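Local coordinates for protein 5'-tyrosyl-DNA phosphodiesterase (Caenorhabditis elegans, PDB 4FVA) that belongs to the endonuclease/exonuclease/phosphatase family, a phosphodiesterase of the DNase I-like fold that carries a magnesium ion, at residues F12-M17 against L159-G164; D216-S221 against I250-F255. One frame throughout, in Å; residues are numbered along the deposited sequence.

Interaction 1 (F12-M17 against L159-G164)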
loop_
_atom_site.group_PDB
_atom_site.type_symbol
_atom_site.label_atom_id
_atom_site.label_comp_id
_atom_site.label_asym_id
_atom_site.label_seq_id
_atom_site.Cartn_x
_atom_site.Cartn_y
_atom_site.Cartn_z
ATOM N N PHE A 12 12.025 -13.679 -13.409
ATOM C CA PHE A 12 10.898 -13.631 -12.479
ATOM C C PHE A 12 10.629 -12.171 -12.156
ATOM O O PHE A 12 11.562 -11.396 -11.923
ATOM C CB PHE A 12 11.156 -14.400 -11.189
ATOM C CG PHE A 12 9.929 -14.551 -10.329
ATOM C CD1 PHE A 12 9.468 -13.481 -9.568
ATOM C CD2 PHE A 12 9.246 -15.757 -10.268
ATOM C CE1 PHE A 12 8.341 -13.608 -8.778
ATOM C CE2 PHE A 12 8.120 -15.894 -9.474
ATOM C CZ PHE A 12 7.666 -14.817 -8.728
ATOM N N GLU A 13 9.360 -11.793 -12.145
ATOM C CA GLU A 13 9.018 -10.398 -11.943
ATOM C C GLU A 13 7.643 -10.304 -11.278
ATOM O O GLU A 13 6.740 -11.079 -11.597
ATOM C CB GLU A 13 9.080 -9.688 -13.296
ATOM C CG GLU A 13 8.634 -8.250 -13.350
ATOM C CD GLU A 13 8.970 -7.639 -14.699
ATOM O OE1 GLU A 13 9.733 -8.279 -15.459
ATOM O OE2 GLU A 13 8.499 -6.524 -14.997
ATOM N N VAL A 14 7.507 -9.406 -10.305
ATOM C CA VAL A 14 6.219 -9.184 -9.647
ATOM C C VAL A 14 6.052 -7.697 -9.340
ATOM O O VAL A 14 6.991 -7.050 -8.860
ATOM C CB VAL A 14 6.051 -10.029 -8.369
ATOM C CG1 VAL A 14 7.164 -9.727 -7.387
ATOM C CG2 VAL A 14 4.705 -9.747 -7.728
ATOM N N SER A 15 4.877 -7.147 -9.655
ATOM C CA SER A 15 4.610 -5.728 -9.410
ATOM C C SER A 15 3.648 -5.524 -8.237
ATOM O O SER A 15 2.611 -6.195 -8.130
ATOM C CB SER A 15 4.066 -5.042 -10.668
ATOM O OG SER A 15 2.861 -5.652 -11.088
ATOM N N VAL A 16 3.988 -4.584 -7.361
ATOM C CA VAL A 16 3.152 -4.298 -6.212
ATOM C C VAL A 16 2.802 -2.823 -6.229
ATOM O O VAL A 16 3.686 -1.960 -6.336
ATOM C CB VAL A 16 3.847 -4.633 -4.892
ATOM C CG1 VAL A 16 2.886 -4.369 -3.713
ATOM C CG2 VAL A 16 4.327 -6.086 -4.887
ATOM N N MET A 17 1.507 -2.546 -6.147
ATOM C CA MET A 17 0.987 -1.187 -6.150
ATOM C C MET A 17 0.284 -0.957 -4.820
ATOM O O MET A 17 -0.360 -1.873 -4.298
ATOM C CB MET A 17 0.004 -1.003 -7.308
ATOM C CG MET A 17 -0.654 0.377 -7.361
ATOM S SD MET A 17 -1.533 0.538 -8.914
ATOM C CE MET A 17 -2.602 1.926 -8.549
ATOM N N LEU A 159 9.467 -14.313 -0.381
ATOM C CA LEU A 159 9.321 -12.894 -0.715
ATOM C C LEU A 159 8.400 -12.271 0.321
ATOM O O LEU A 159 7.308 -12.789 0.580
ATOM C CB LEU A 159 8.681 -12.726 -2.089
ATOM C CG LEU A 159 9.566 -12.425 -3.292
ATOM C CD1 LEU A 159 8.707 -12.188 -4.535
ATOM C CD2 LEU A 159 10.433 -11.221 -2.994
ATOM N N VAL A 160 8.850 -11.190 0.949
ATOM C CA VAL A 160 8.019 -10.485 1.916
ATOM C C VAL A 160 7.849 -9.025 1.469
ATOM O O VAL A 160 8.842 -8.308 1.254
ATOM C CB VAL A 160 8.637 -10.541 3.338
ATOM C CG1 VAL A 160 7.751 -9.820 4.329
ATOM C CG2 VAL A 160 8.851 -11.990 3.783
ATOM N N PHE A 161 6.598 -8.588 1.328
ATOM C CA PHE A 161 6.305 -7.184 1.011
ATOM C C PHE A 161 5.545 -6.529 2.159
ATOM O O PHE A 161 4.449 -6.972 2.536
ATOM C CB PHE A 161 5.490 -7.057 -0.291
ATOM C CG PHE A 161 6.225 -7.558 -1.509
ATOM C CD1 PHE A 161 7.330 -6.879 -1.989
ATOM C CD2 PHE A 161 5.817 -8.726 -2.156
ATOM C CE1 PHE A 161 8.028 -7.343 -3.100
ATOM C CE2 PHE A 161 6.505 -9.202 -3.277
ATOM C CZ PHE A 161 7.617 -8.502 -3.749
ATOM N N PHE A 162 6.119 -5.468 2.704
ATOM C CA PHE A 162 5.436 -4.705 3.748
ATOM C C PHE A 162 5.310 -3.231 3.394
ATOM O O PHE A 162 6.297 -2.603 2.999
ATOM C CB PHE A 162 6.161 -4.825 5.079
ATOM C CG PHE A 162 5.746 -3.776 6.059
ATOM C CD1 PHE A 162 4.492 -3.822 6.659
ATOM C CD2 PHE A 162 6.582 -2.713 6.334
ATOM C CE1 PHE A 162 4.094 -2.826 7.551
ATOM C CE2 PHE A 162 6.198 -1.717 7.227
ATOM C CZ PHE A 162 4.947 -1.775 7.831
ATOM N N GLY A 163 4.104 -2.675 3.542
ATOM C CA GLY A 163 3.913 -1.254 3.316
ATOM C C GLY A 163 2.464 -0.796 3.383
ATOM O O GLY A 163 1.617 -1.419 4.042
ATOM N N GLY A 164 2.190 0.301 2.687
ATOM C CA GLY A 164 0.890 0.929 2.689
ATOM C C GLY A 164 1.067 2.405 2.940
ATOM O O GLY A 164 2.105 2.999 2.606
#
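Val16 sets its CG2 methyl squarely on the ring of Phe161: the carbon lies 4.0 Å from the Phe161 ring centroid and only 5° off the ring normal, the geometry of a CH-pi contact. With CG1 anti to N (chi1 -177°), it is the other methyl, CG2, that is left to face Phe161. Val14 and Phe161 reach toward each other from opposite directions, and Val14 CG1 stands obliquely by the far end of the ring, on the same side of its plane as Val16 CG2, 3.9 Å from Phe161 CZ. The strands 13-17 and 159-163 run nearly parallel, 17° apart, yet their axes stay 9.8 Å from each other and no hydrogen bond joins them. They belong to the two facing sheets of the DNase I-like beta sandwich, and the side chains fill the interior between those sheets. Toward the start of both strands, Val14 CG1 also meets Leu159 CD1 tip to tip, at 4.1 Å. The same leucine methyl reaches the Phe12 ring more loosely, 4.5 Å from Phe12 CE1, and Phe12 is poorly ordered. Leu224, from a loop, packs against both Val14 and Leu159, and Leu122 of strand 118-126 lies against Phe161.

Interaction 2 (D216-S221 against I250-F255)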
loop_
_atom_site.group_PDB
_atom_site.type_symbol
_atom_site.label_atom_id
_atom_site.label_comp_id
_atom_site.label_asym_id
_atom_site.label_seq_id
_atom_site.Cartn_x
_atom_site.Cartn_y
_atom_site.Cartn_z
ATOM N N ASP A 216 3.595 7.084 1.774
ATOM C CA ASP A 216 3.322 5.764 1.245
ATOM C C ASP A 216 4.621 5.071 0.857
ATOM O O ASP A 216 5.406 5.603 0.077
ATOM C CB ASP A 216 2.372 5.901 0.058
ATOM C CG ASP A 216 1.132 6.700 0.417
ATOM O OD1 ASP A 216 0.215 6.093 0.995
ATOM O OD2 ASP A 216 1.078 7.930 0.158
ATOM N N ARG A 217 4.856 3.890 1.416
ATOM C CA ARG A 217 6.127 3.206 1.191
ATOM C C ARG A 217 5.942 1.707 1.061
ATOM O O ARG A 217 4.958 1.141 1.545
ATOM C CB ARG A 217 7.111 3.491 2.333
ATOM C CG ARG A 217 7.328 4.982 2.616
ATOM C CD ARG A 217 8.432 5.207 3.642
ATOM N NE ARG A 217 8.510 6.618 4.049
ATOM C CZ ARG A 217 9.492 7.136 4.783
ATOM N NH1 ARG A 217 10.495 6.369 5.200
ATOM N NH2 ARG A 217 9.475 8.421 5.102
ATOM N N LEU A 218 6.908 1.072 0.409
ATOM C CA LEU A 218 6.934 -0.374 0.274
ATOM C C LEU A 218 8.321 -0.873 0.641
ATOM O O LEU A 218 9.320 -0.402 0.096
ATOM C CB LEU A 218 6.608 -0.776 -1.168
ATOM C CG LEU A 218 5.113 -0.942 -1.433
ATOM C CD1 LEU A 218 4.827 -1.087 -2.935
ATOM C CD2 LEU A 218 4.575 -2.148 -0.635
ATOM N N TYR A 219 8.369 -1.819 1.571
ATOM C CA TYR A 219 9.611 -2.467 1.954
ATOM C C TYR A 219 9.544 -3.897 1.473
ATOM O O TYR A 219 8.445 -4.464 1.366
ATOM C CB TYR A 219 9.788 -2.443 3.475
ATOM C CG TYR A 219 9.894 -1.059 4.056
ATOM C CD1 TYR A 219 8.769 -0.363 4.458
ATOM C CD2 TYR A 219 11.131 -0.443 4.192
ATOM C CE1 TYR A 219 8.867 0.917 4.982
ATOM C CE2 TYR A 219 11.243 0.828 4.717
ATOM C CZ TYR A 219 10.105 1.501 5.110
ATOM O OH TYR A 219 10.207 2.766 5.639
ATOM N N TRP A 220 10.698 -4.491 1.174
ATOM C CA TRP A 220 10.701 -5.917 0.857
ATOM C C TRP A 220 11.962 -6.652 1.289
ATOM O O TRP A 220 13.020 -6.054 1.510
ATOM C CB TRP A 220 10.422 -6.152 -0.633
ATOM C CG TRP A 220 11.641 -6.364 -1.483
ATOM C CD1 TRP A 220 12.066 -7.548 -2.021
ATOM C CD2 TRP A 220 12.576 -5.364 -1.921
ATOM N NE1 TRP A 220 13.210 -7.346 -2.761
ATOM C CE2 TRP A 220 13.543 -6.017 -2.718
ATOM C CE3 TRP A 220 12.689 -3.986 -1.717
ATOM C CZ2 TRP A 220 14.618 -5.331 -3.309
ATOM C CZ3 TRP A 220 13.750 -3.307 -2.310
ATOM C CH2 TRP A 220 14.698 -3.980 -3.094
ATOM N N SER A 221 11.828 -7.962 1.404
ATOM C CA SER A 221 12.964 -8.833 1.594
ATOM C C SER A 221 12.732 -10.007 0.685
ATOM O O SER A 221 11.577 -10.342 0.401
ATOM C CB SER A 221 13.047 -9.302 3.041
ATOM O OG SER A 221 13.986 -10.345 3.170
ATOM N N ILE A 250 1.718 4.311 -5.324
ATOM C CA ILE A 250 3.067 3.857 -5.602
ATOM C C ILE A 250 2.988 2.517 -6.318
ATOM O O ILE A 250 2.073 1.728 -6.082
ATOM C CB ILE A 250 3.986 3.793 -4.351
ATOM C CG1 ILE A 250 3.455 2.822 -3.301
ATOM C CG2 ILE A 250 4.167 5.193 -3.741
ATOM C CD1 ILE A 250 4.384 2.712 -2.091
ATOM N N ASN A 251 3.940 2.284 -7.211
ATOM C CA ASN A 251 3.937 1.115 -8.070
ATOM C C ASN A 251 5.360 0.561 -8.197
ATOM O O ASN A 251 6.214 1.163 -8.844
ATOM C CB ASN A 251 3.375 1.502 -9.440
ATOM C CG ASN A 251 3.318 0.326 -10.401
ATOM O OD1 ASN A 251 3.066 -0.801 -9.998
ATOM N ND2 ASN A 251 3.589 0.586 -11.676
ATOM N N ALA A 252 5.633 -0.563 -7.547
ATOM C CA ALA A 252 6.991 -1.097 -7.557
ATOM C C ALA A 252 7.040 -2.445 -8.253
ATOM O O ALA A 252 6.232 -3.350 -7.953
ATOM C CB ALA A 252 7.535 -1.202 -6.132
ATOM N N THR A 253 8.017 -2.599 -9.140
ATOM C CA THR A 253 8.205 -3.856 -9.864
ATOM C C THR A 253 9.510 -4.491 -9.416
ATOM O O THR A 253 10.590 -3.903 -9.578
ATOM C CB THR A 253 8.222 -3.637 -11.391
ATOM O OG1 THR A 253 6.997 -3.021 -11.812
ATOM C CG2 THR A 253 8.412 -4.970 -12.128
ATOM N N PHE A 254 9.407 -5.699 -8.870
ATOM C CA PHE A 254 10.564 -6.378 -8.314
ATOM C C PHE A 254 11.004 -7.492 -9.257
ATOM O O PHE A 254 10.175 -8.233 -9.803
ATOM C CB PHE A 254 10.251 -6.936 -6.925
ATOM C CG PHE A 254 9.729 -5.899 -5.951
ATOM C CD1 PHE A 254 8.389 -5.537 -5.953
ATOM C CD2 PHE A 254 10.574 -5.300 -5.024
ATOM C CE1 PHE A 254 7.903 -4.594 -5.052
ATOM C CE2 PHE A 254 10.097 -4.354 -4.128
ATOM C CZ PHE A 254 8.758 -4.001 -4.144
ATOM N N PHE A 255 12.314 -7.599 -9.463
ATOM C CA PHE A 255 12.850 -8.604 -10.374
ATOM C C PHE A 255 14.281 -9.013 -10.023
ATOM O O PHE A 255 14.928 -8.400 -9.159
ATOM C CB PHE A 255 12.751 -8.135 -11.835
ATOM C CG PHE A 255 13.477 -6.844 -12.122
ATOM C CD1 PHE A 255 12.952 -5.630 -11.712
ATOM C CD2 PHE A 255 14.689 -6.848 -12.797
ATOM C CE1 PHE A 255 13.618 -4.434 -11.979
ATOM C CE2 PHE A 255 15.364 -5.662 -13.060
ATOM C CZ PHE A 255 14.827 -4.453 -12.653
#
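Ile250 pushes its CD1 methyl into a hollow walled by Asp216 O, the backbone of Arg217 and the side chain of Leu218, where the two sheets of the DNase I-like beta sandwich face each other; Ile250 CD1 lies 3.7 Å from Arg217 C. Strands 216-221 and 250-255 lie in different sheets, and their axes approach to 8.1 Å and diverge by 19°. The CA separation grows from 7.1 Å at Asp216 and Ile250 to 9.2 Å at Trp220 and Phe254, so the gap widens along the strands; aliphatic Ile250 fills the narrow end and the Trp220-Phe254 ring pair the wide end.

With chi1 at 61°, CG1 of Ile250 occupies the position between the backbone N and the carbonyl carbon, and the extended chain beyond it carries CD1 to 3.8 Å from Leu218 CG. Leu218 in turn offers its CD1 to two neighbours on the opposing strand, lying against the end of Ile250 and against the small Ala252 CB bump. Val16 of strand 13-20 also packs on Leu218.

Farther along, Phe254 turns its edge toward the face of Trp220 in an edge-to-face pair, with planes at 57° and the phenyl centroid 4.7 Å from that of the five-membered ring. On the tryptophan, NE1 is hydrogen-bonded to Leu224 O, a tie that probably helps fix the indole's rotation. The phenyl edge lands toward the indole rim, with Phe254 CE2 3.5 Å from Trp220 CD2.

Interactions 1 and 2 have centres 5 Å apart and span the same sandwich through paired strands. In one sheet 13-20 and 249-255 are antiparallel neighbours, joined by a probable hydrogen bond from Val16 N to Ala252 O at 2.6 Å; in the other, 159-163 and 212-221 are likewise joined, Tyr219 N lying 2.6 Å from Phe162 O. Between the sheets the contacts merge where the rings of Phe161 and Phe254 meet, planes at about 50°. The side chain of Asp216, at the start of interaction 2, is about 10 Å from the magnesium ion, which Asp22 and Glu52 hold, and its OD2 hydrogen-bonds Thr196 and His247.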